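Local coordinates for geranyl diphosphate synthase small subunit (Antirrhinum majus, PDB 3QKC), which probably serves as the non-catalytic partner of a prenyltransferase that joins C5 units into geranyl diphosphate, the C10 precursor of monoterpenes, at residues Lys239-Phe244 and Leu251-Phe256; Leu76-Ala81 and Gly181-Cys186. All blocks are in the same frame, centred on the assembly; numbering follows the deposited sequence.

Contact 1 (Lys239-Phe244 and Leu251-Phe256)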
loop_
_atom_site.group_PDB
_atom_site.type_symbol
_atom_site.label_atom_id
_atom_site.label_comp_id
_atom_site.label_asym_id
_atom_site.label_seq_id
_atom_site.Cartn_x
_atom_site.Cartn_y
_atom_site.Cartn_z
ATOM N N LYS A 239 18.875 17.280 20.480
ATOM C CA LYS A 239 20.047 17.591 19.642
ATOM C C LYS A 239 19.629 17.978 18.233
ATOM O O LYS A 239 20.058 19.017 17.715
ATOM C CB LYS A 239 21.021 16.403 19.527
ATOM C CG LYS A 239 21.197 15.541 20.763
ATOM C CD LYS A 239 22.229 16.090 21.736
ATOM C CE LYS A 239 22.763 14.975 22.645
ATOM N NZ LYS A 239 23.517 13.921 21.884
ATOM N N GLU A 240 18.798 17.127 17.622
ATOM C CA GLU A 240 18.324 17.335 16.258
ATOM C C GLU A 240 17.565 18.654 16.116
ATOM O O GLU A 240 17.724 19.368 15.128
ATOM C CB GLU A 240 17.467 16.148 15.787
ATOM C CG GLU A 240 18.185 14.780 15.783
ATOM C CD GLU A 240 19.419 14.725 14.877
ATOM O OE1 GLU A 240 19.612 15.635 14.046
ATOM O OE2 GLU A 240 20.195 13.752 14.984
ATOM N N LEU A 241 16.772 18.990 17.128
ATOM C CA LEU A 241 15.982 20.216 17.110
ATOM C C LEU A 241 16.802 21.506 17.060
ATOM O O LEU A 241 16.364 22.495 16.473
ATOM C CB LEU A 241 15.019 20.250 18.296
ATOM C CG LEU A 241 13.812 19.333 18.123
ATOM C CD1 LEU A 241 12.776 19.628 19.189
ATOM C CD2 LEU A 241 13.200 19.474 16.721
ATOM N N GLU A 242 17.990 21.479 17.660
ATOM C CA GLU A 242 18.858 22.658 17.756
ATOM C C GLU A 242 19.142 23.347 16.412
ATOM O O GLU A 242 19.380 24.559 16.368
ATOM C CB GLU A 242 20.179 22.305 18.449
ATOM C CG GLU A 242 20.014 21.731 19.851
ATOM C CD GLU A 242 21.229 21.958 20.732
ATOM O OE1 GLU A 242 21.038 22.152 21.947
ATOM O OE2 GLU A 242 22.370 21.953 20.221
ATOM N N SER A 243 19.110 22.580 15.327
ATOM C CA SER A 243 19.393 23.115 13.996
ATOM C C SER A 243 18.236 23.942 13.421
ATOM O O SER A 243 18.391 24.607 12.394
ATOM C CB SER A 243 19.767 21.980 13.041
ATOM O OG SER A 243 20.926 21.299 13.502
ATOM N N PHE A 244 17.085 23.896 14.086
ATOM C CA PHE A 244 15.896 24.625 13.653
ATOM C C PHE A 244 15.557 25.694 14.682
ATOM O O PHE A 244 16.278 25.851 15.666
ATOM C CB PHE A 244 14.720 23.656 13.469
ATOM C CG PHE A 244 15.037 22.481 12.585
ATOM C CD1 PHE A 244 14.799 22.541 11.217
ATOM C CD2 PHE A 244 15.593 21.321 13.118
ATOM C CE1 PHE A 244 15.102 21.465 10.395
ATOM C CE2 PHE A 244 15.901 20.240 12.306
ATOM C CZ PHE A 244 15.659 20.310 10.940
ATOM N N LEU A 251 6.550 24.265 20.942
ATOM C CA LEU A 251 5.321 23.482 20.920
ATOM C C LEU A 251 5.611 22.002 20.631
ATOM O O LEU A 251 5.046 21.111 21.283
ATOM C CB LEU A 251 4.324 24.061 19.908
ATOM C CG LEU A 251 3.807 25.498 20.110
ATOM C CD1 LEU A 251 3.003 25.956 18.897
ATOM C CD2 LEU A 251 2.970 25.644 21.364
ATOM N N ILE A 252 6.506 21.746 19.678
ATOM C CA ILE A 252 6.960 20.379 19.383
ATOM C C ILE A 252 7.652 19.745 20.605
ATOM O O ILE A 252 7.328 18.614 20.984
ATOM C CB ILE A 252 7.856 20.318 18.106
ATOM C CG1 ILE A 252 7.043 20.687 16.858
ATOM C CG2 ILE A 252 8.452 18.916 17.926
ATOM C CD1 ILE A 252 7.889 21.144 15.667
ATOM N N ARG A 253 8.573 20.481 21.234
ATOM C CA ARG A 253 9.194 20.032 22.487
ATOM C C ARG A 253 8.146 19.736 23.555
ATOM O O ARG A 253 8.254 18.744 24.294
ATOM C CB ARG A 253 10.216 21.046 23.009
ATOM C CG ARG A 253 11.595 20.901 22.378
ATOM C CD ARG A 253 12.499 22.092 22.707
ATOM N NE ARG A 253 13.734 22.046 21.918
ATOM C CZ ARG A 253 14.613 23.040 21.813
ATOM N NH1 ARG A 253 14.410 24.185 22.451
ATOM N NH2 ARG A 253 15.699 22.884 21.063
ATOM N N GLY A 254 7.129 20.593 23.617
ATOM C CA GLY A 254 5.982 20.387 24.499
ATOM C C GLY A 254 5.195 19.124 24.189
ATOM O O GLY A 254 4.972 18.311 25.072
ATOM N N VAL A 255 4.788 18.958 22.931
ATOM C CA VAL A 255 4.015 17.781 22.495
ATOM C C VAL A 255 4.701 16.477 22.916
ATOM O O VAL A 255 4.035 15.518 23.303
ATOM C CB VAL A 255 3.735 17.803 20.947
ATOM C CG1 VAL A 255 3.233 16.446 20.432
ATOM C CG2 VAL A 255 2.741 18.919 20.579
ATOM N N PHE A 256 6.031 16.463 22.875
ATOM C CA PHE A 256 6.796 15.246 23.140
ATOM C C PHE A 256 7.531 15.226 24.482
ATOM O O PHE A 256 8.516 14.498 24.668
ATOM C CB PHE A 256 7.736 14.965 21.970
ATOM C CG PHE A 256 7.017 14.569 20.729
ATOM C CD1 PHE A 256 6.621 13.253 20.537
ATOM C CD2 PHE A 256 6.686 15.513 19.766
ATOM C CE1 PHE A 256 5.933 12.876 19.390
ATOM C CE2 PHE A 256 5.995 15.127 18.617
ATOM C CZ PHE A 256 5.620 13.812 18.441
#
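The guanidinium of Arg-253 has the backbone N of Glu-242 at its edge, near its plane, while CD1 of Leu-241 approaches it obliquely. Since both are N-H donors, the 4.3 Å between NH2 of Arg-253 and N of Glu-242 is proximity, not a bond. The closest contact is apolar: CD1 of Leu-241 rests 3.6 Å from CG of Arg-253, and the side chains run past each other in opposite directions. Extended from CG to NE (chi3 -171°), the arginine passes CD1 of the leucine with CG and NE, and its NH2 comes 3.9 Å from CB of Leu-241. NE is buried without a partner, whereas NH1 has a weak, long ion pair with Glu-250. A short connection joins two successive helices near the C-terminus of an all-helical fold, as in the prenyltransferase family: a type I beta turn from Leu-241 to Phe-244 follows helix 227-241, and the chain returns as helix 248-255. Leucine suits the inner side, packing also on Phe-208, and arginine the partly exposed one, where CG meets the leucine while the charged end lies beside the turn. OE1 of Glu-242 stands 5.5 Å from NH2 of Arg-253, so any attraction is probably weak.

Contact 2 (Leu76-Ala81 and Gly181-Cys186); sequences LMHVAA and GTLHAC
Leu-183 reaches across to His-78 and Met-77, and everything that passes directly between these two helical segments is van der Waals packing. The closest approach is made by one methyl: CD2 of Leu-183 lies 3.6 Å from CB of His-78 and 4.0 Å from its CA, so it meets the root of the histidine and the helix backbone, with the imidazole set obliquely to it. The other methyl, CD1, stands 4.3 Å from CB of Met-77, a looser apolar contact. A branched leucine suits this place because its two methyls can serve two successive residues of the facing helix. Met-77 offers only the start of its chain, for the end of the chain leads away from the leucine; the side chain also touches Met-148 of helix 134-148.

The polar interactions are directed elsewhere. In His-78, CG is anti to the backbone N (chi1 158°), which carries the ring away from the leucine, and NE2 hydrogen-bonds to the carbonyl O of Pro-45. Histidine thus does double duty, with an apolar CB for the interface and a ring nitrogen that ties helix 68-85 to the segment preceding helix 48-59. His-184, next to the leucine, is likewise held outside the pair: its ND1 bonds to O of Glu-180 and its NE2 to OG of Ser-48.

Within the all-alpha fold, the contact joins helices 68-85 and 169-195 close to the centre of the chain. Val-147 of helix 134-148 and Ala-49 of helix 48-59 also pack against Leu-183, while helix 105-126 meets Leu-76, Val-79 and Ala-80.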
loop_
_atom_site.group_PDB
_atom_site.type_symbol
_atom_site.label_atom_id
_atom_site.label_comp_id
_atom_site.label_asym_id
_atom_site.label_seq_id
_atom_site.Cartn_x
_atom_site.Cartn_y
_atom_site.Cartn_z
ATOM N N LEU A 76 -3.545 6.611 8.655
ATOM C CA LEU A 76 -4.068 5.403 7.997
ATOM C C LEU A 76 -3.102 4.215 8.010
ATOM O O LEU A 76 -3.534 3.067 8.222
ATOM C CB LEU A 76 -4.528 5.718 6.560
ATOM C CG LEU A 76 -5.811 6.593 6.458
ATOM C CD1 LEU A 76 -5.901 7.251 5.091
ATOM C CD2 LEU A 76 -7.097 5.801 6.742
ATOM N N MET A 77 -1.800 4.460 7.816
ATOM C CA MET A 77 -0.844 3.343 7.895
ATOM C C MET A 77 -0.965 2.733 9.272
ATOM O O MET A 77 -1.004 1.511 9.414
ATOM C CB MET A 77 0.619 3.760 7.651
ATOM C CG MET A 77 0.947 4.262 6.250
ATOM S SD MET A 77 0.479 3.189 4.875
ATOM C CE MET A 77 -1.034 4.061 4.396
ATOM N N HIS A 78 -1.005 3.608 10.276
ATOM C CA HIS A 78 -1.145 3.220 11.670
ATOM C C HIS A 78 -2.422 2.427 11.919
ATOM O O HIS A 78 -2.389 1.415 12.642
ATOM C CB HIS A 78 -1.091 4.466 12.566
ATOM C CG HIS A 78 -1.731 4.299 13.922
ATOM N ND1 HIS A 78 -1.113 3.650 14.970
ATOM C CD2 HIS A 78 -2.901 4.778 14.416
ATOM C CE1 HIS A 78 -1.891 3.697 16.037
ATOM N NE2 HIS A 78 -2.979 4.385 15.728
ATOM N N VAL A 79 -3.535 2.908 11.355
ATOM C CA VAL A 79 -4.821 2.216 11.441
ATOM C C VAL A 79 -4.733 0.853 10.778
ATOM O O VAL A 79 -5.241 -0.141 11.325
ATOM C CB VAL A 79 -5.994 3.035 10.807
ATOM C CG1 VAL A 79 -7.238 2.146 10.591
ATOM C CG2 VAL A 79 -6.354 4.219 11.680
ATOM N N ALA A 80 -4.100 0.789 9.609
ATOM C CA ALA A 80 -3.957 -0.505 8.953
ATOM C C ALA A 80 -3.157 -1.504 9.817
ATOM O O ALA A 80 -3.600 -2.641 10.018
ATOM C CB ALA A 80 -3.391 -0.376 7.548
ATOM N N ALA A 81 -2.011 -1.073 10.329
ATOM C CA ALA A 81 -1.203 -1.875 11.266
ATOM C C ALA A 81 -1.995 -2.308 12.519
ATOM O O ALA A 81 -2.012 -3.496 12.876
ATOM C CB ALA A 81 0.038 -1.080 11.684
ATOM N N GLY A 181 8.666 4.062 16.204
ATOM C CA GLY A 181 9.823 4.825 15.772
ATOM C C GLY A 181 9.761 5.215 14.307
ATOM O O GLY A 181 9.889 6.393 13.954
ATOM N N THR A 182 9.570 4.224 13.439
ATOM C CA THR A 182 9.579 4.484 11.999
ATOM C C THR A 182 8.375 5.323 11.599
ATOM O O THR A 182 8.487 6.183 10.719
ATOM C CB THR A 182 9.674 3.174 11.176
ATOM O OG1 THR A 182 10.795 2.408 11.647
ATOM C CG2 THR A 182 9.892 3.473 9.698
ATOM N N LEU A 183 7.243 5.112 12.263
ATOM C CA LEU A 183 6.053 5.931 11.969
ATOM C C LEU A 183 6.298 7.417 12.228
ATOM O O LEU A 183 5.975 8.247 11.383
ATOM C CB LEU A 183 4.821 5.419 12.706
ATOM C CG LEU A 183 3.418 5.576 12.104
ATOM C CD1 LEU A 183 3.360 5.366 10.617
ATOM C CD2 LEU A 183 2.494 4.594 12.795
ATOM N N HIS A 184 6.912 7.760 13.361
ATOM C CA HIS A 184 7.223 9.170 13.637
ATOM C C HIS A 184 8.299 9.739 12.675
ATOM O O HIS A 184 8.182 10.873 12.189
ATOM C CB HIS A 184 7.641 9.345 15.094
ATOM C CG HIS A 184 6.504 9.262 16.069
ATOM N ND1 HIS A 184 5.821 8.092 16.329
ATOM C CD2 HIS A 184 5.944 10.211 16.865
ATOM C CE1 HIS A 184 4.889 8.326 17.238
ATOM N NE2 HIS A 184 4.950 9.599 17.587
ATOM N N ALA A 185 9.332 8.935 12.411
ATOM C CA ALA A 185 10.398 9.312 11.491
ATOM C C ALA A 185 9.818 9.713 10.127
ATOM O O ALA A 185 10.125 10.781 9.600
ATOM C CB ALA A 185 11.402 8.161 11.347
ATOM N N CYS A 186 8.940 8.866 9.600
ATOM C CA CYS A 186 8.241 9.103 8.347
ATOM C C CYS A 186 7.369 10.351 8.396
ATOM O O CYS A 186 7.391 11.189 7.474
ATOM C CB CYS A 186 7.392 7.886 8.007
ATOM S SG CYS A 186 6.228 8.165 6.658
#

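Overall arrangement
Contact 2 comes first along the chain and is complete before contact 1 begins. It joins helices 68-85 and 169-195, far apart in sequence, and its centre lies about 3 Å from the centre of the chain; contact 1 joins the successive helices 227-241 and 248-255 at the periphery, its centre about 18 Å from the centre of the chain. The contact centres are about 20 Å apart, yet the segments touch: CE1 of Phe-256 packs 3.7 Å from CD2 of His-184. Helix 48-59 borders both, touching Ile-252 and Phe-256 in contact 1 and Leu-183 and His-184 in contact 2. The C-terminal hairpin of helices is thereby joined to the central helices of the subunit.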